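PDB 5TA0: glycoside Hydrolase from Bacteroides uniformis, which probably cleaves agarose-derived galactan chains as a GH86-family glycoside hydrolase, here as an engineered variant holding a neoagaro-oligosaccharide. Local coordinates for residues L392-E395 / N396-E399. Sequence-based numbering, arbitrary orientation.
Sequences LRRE and NEPE
R394 and E397 are the ends of a type I beta turn that carries the chain out of strand 392-394, which pairs antiparallel with strand 405-407. The turn is closed by E397 N, which donates to R394 O over 3.0 Å. A second donor, R393 NH2, reaches R394 O at 3.2 Å from the opposite face, so that two bonds grip one carbonyl. Arginine suits this place because its long chain, bent at chi2 (96°), can reach forward over the turn; its guanidinium edge also meets E395 O in a weak bond.

E397 closes the turn a second time. With CG placed anti to the carbonyl carbon (chi1 -68°) and the rest of the chain straight, its carboxylate comes back to R394 N, which donates to OE1 over 2.8 Å in a fairly straight bond from above the carboxylate plane. OE2 forms a salt bridge with R390, and W338 touches the side chain of this buried acid. Glutamate fits, being long enough to return and charged to meet R390. Replacing E397 by alanine removes the carboxylate, which would probably leave R394 N and the R390 guanidinium without this acidic partner, the turn then being closed by its backbone bond.

R394, with several donors, forms a salt bridge with E376, hydrogen-bonds G403 O and makes a cation-pi contact with F401. At the turn's two central positions, E395 and N396 lie side by side, carboxylate and amide planes only 17° apart. As acceptor and amide donor they suit the returning chain: E395 OE1 accepts from E404 N and N396 ND2 bonds T402 OG1; one water also links them, accepting from N396 ND2 at 3.2 Å and donating weakly to E395 OE1.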
ATOM      1  N   LEU A 392     -17.269   9.296   6.766  1.00  8.90           N
ATOM      2  CA  LEU A 392     -18.513   9.878   7.288  1.00  9.98           C
ATOM      3  C   LEU A 392     -19.577   9.763   6.220  1.00 10.50           C
ATOM      4  O   LEU A 392     -19.310  10.004   5.038  1.00 10.79           O
ATOM      5  CB  LEU A 392     -18.348  11.360   7.587  1.00 10.11           C
ATOM      6  CG  LEU A 392     -17.320  11.785   8.618  1.00 10.74           C
ATOM      7  CD1 LEU A 392     -17.190  13.305   8.588  1.00 10.89           C
ATOM      8  CD2 LEU A 392     -17.673  11.260   9.986  1.00 10.92           C
ATOM      9  N   ARG A 393     -20.808   9.494   6.663  1.00 10.22           N
ATOM     10  CA  ARG A 393     -21.967   9.495   5.779  1.00 10.62           C
ATOM     11  C   ARG A 393     -23.130  10.165   6.513  1.00 11.11           C
ATOM     12  O   ARG A 393     -23.161  10.178   7.738  1.00 11.18           O
ATOM     13  CB  ARG A 393     -22.278   8.080   5.311  1.00 11.22           C
ATOM     14  CG  ARG A 393     -22.467   7.031   6.389  1.00 12.24           C
ATOM     15  CD  ARG A 393     -23.936   6.852   6.716  1.00 13.04           C
ATOM     16  NE  ARG A 393     -24.172   5.928   7.829  1.00 13.30           N
ATOM     17  CZ  ARG A 393     -25.326   5.809   8.484  1.00 14.65           C
ATOM     18  NH1 ARG A 393     -25.427   4.922   9.468  1.00 15.36           N
ATOM     19  NH2 ARG A 393     -26.372   6.570   8.168  1.00 15.31           N
ATOM     20  N   ARG A 394     -24.064  10.734   5.773  1.00 11.09           N
ATOM     21  CA  ARG A 394     -25.181  11.436   6.413  1.00 11.77           C
ATOM     22  C   ARG A 394     -26.133  10.424   7.035  1.00 11.94           C
ATOM     23  O   ARG A 394     -26.281   9.296   6.544  1.00 12.15           O
ATOM     24  CB  ARG A 394     -25.872  12.336   5.418  1.00 12.29           C
ATOM     25  CG  ARG A 394     -25.012  13.529   5.024  1.00 12.96           C
ATOM     26  CD  ARG A 394     -25.769  14.508   4.139  1.00 14.41           C
ATOM     27  NE  ARG A 394     -25.064  15.761   3.820  1.00 16.21           N
ATOM     28  CZ  ARG A 394     -25.151  16.913   4.486  1.00 17.28           C
ATOM     29  NH1 ARG A 394     -24.466  17.969   4.064  1.00 19.08           N
ATOM     30  NH2 ARG A 394     -25.887  17.044   5.577  1.00 17.49           N
ATOM     31  N   GLU A 395     -26.754  10.817   8.142  1.00 13.11           N
ATOM     32  CA  GLU A 395     -27.541   9.871   8.932  1.00 14.79           C
ATOM     33  C   GLU A 395     -28.689   9.233   8.158  1.00 13.78           C
ATOM     34  O   GLU A 395     -29.040   8.103   8.446  1.00 14.02           O
ATOM     35  CB  GLU A 395     -28.032  10.467  10.251  1.00 17.82           C
ATOM     36  CG  GLU A 395     -28.957  11.656  10.154  1.00 21.45           C
ATOM     37  CD  GLU A 395     -29.148  12.377  11.492  1.00 24.99           C
ATOM     38  OE1 GLU A 395     -29.235  13.634  11.486  1.00 27.21           O
ATOM     39  OE2 GLU A 395     -29.180  11.693  12.552  1.00 28.75           O
ATOM     40  N   ASN A 396     -29.241   9.907   7.157  1.00 12.80           N
ATOM     41  CA  ASN A 396     -30.369   9.313   6.425  1.00 13.26           C
ATOM     42  C   ASN A 396     -29.969   8.547   5.173  1.00 12.22           C
ATOM     43  O   ASN A 396     -30.828   8.046   4.450  1.00 12.43           O
ATOM     44  CB  ASN A 396     -31.393  10.393   6.097  1.00 13.99           C
ATOM     45  CG  ASN A 396     -32.012  11.008   7.340  1.00 14.65           C
ATOM     46  OD1 ASN A 396     -32.247  10.322   8.341  1.00 16.40           O
ATOM     47  ND2 ASN A 396     -32.222  12.308   7.309  1.00 16.25           N
ATOM     48  N   GLU A 397     -28.667   8.460   4.868  1.00 11.39           N
ATOM     49  CA  GLU A 397     -28.217   7.598   3.787  1.00 10.98           C
ATOM     50  C   GLU A 397     -28.475   6.136   4.201  1.00 10.79           C
ATOM     51  O   GLU A 397     -28.323   5.811   5.373  1.00 11.97           O
ATOM     52  CB  GLU A 397     -26.703   7.777   3.492  1.00 10.12           C
ATOM     53  CG  GLU A 397     -26.329   9.128   2.903  1.00 10.14           C
ATOM     54  CD  GLU A 397     -24.866   9.216   2.533  1.00 10.02           C
ATOM     55  OE1 GLU A 397     -24.203  10.127   3.062  1.00  9.95           O
ATOM     56  OE2 GLU A 397     -24.395   8.398   1.737  1.00 10.25           O
ATOM     57  N   PRO A 398     -28.871   5.261   3.277  1.00 11.59           N
ATOM     58  CA  PRO A 398     -28.916   5.490   1.819  1.00 11.67           C
ATOM     59  C   PRO A 398     -30.191   6.103   1.219  1.00 12.61           C
ATOM     60  O   PRO A 398     -30.204   6.404   0.029  1.00 14.21           O
ATOM     61  CB  PRO A 398     -28.774   4.074   1.264  1.00 11.62           C
ATOM     62  CG  PRO A 398     -29.445   3.246   2.298  1.00 11.79           C
ATOM     63  CD  PRO A 398     -29.066   3.838   3.606  1.00 11.86           C
ATOM     64  N   GLU A 399     -31.225   6.272   2.022  1.00 14.99           N
ATOM     65  CA  GLU A 399     -32.505   6.731   1.474  1.00 17.03           C
ATOM     66  C   GLU A 399     -32.410   8.153   0.931  1.00 14.91           C
ATOM     67  O   GLU A 399     -32.903   8.433  -0.156  1.00 14.89           O
ATOM     68  CB  GLU A 399     -33.604   6.610   2.514  1.00 20.00           C
ATOM     69  CG  GLU A 399     -34.037   5.162   2.723  1.00 24.43           C
ATOM     70  CD  GLU A 399     -33.080   4.349   3.586  1.00 26.37           C
ATOM     71  OE1 GLU A 399     -32.295   4.937   4.382  1.00 29.48           O
ATOM     72  OE2 GLU A 399     -33.124   3.104   3.457  1.00 31.21           O
TER
HETATM   73  O   HOH W   1     -32.132  13.847  10.142  1.00 31.07           O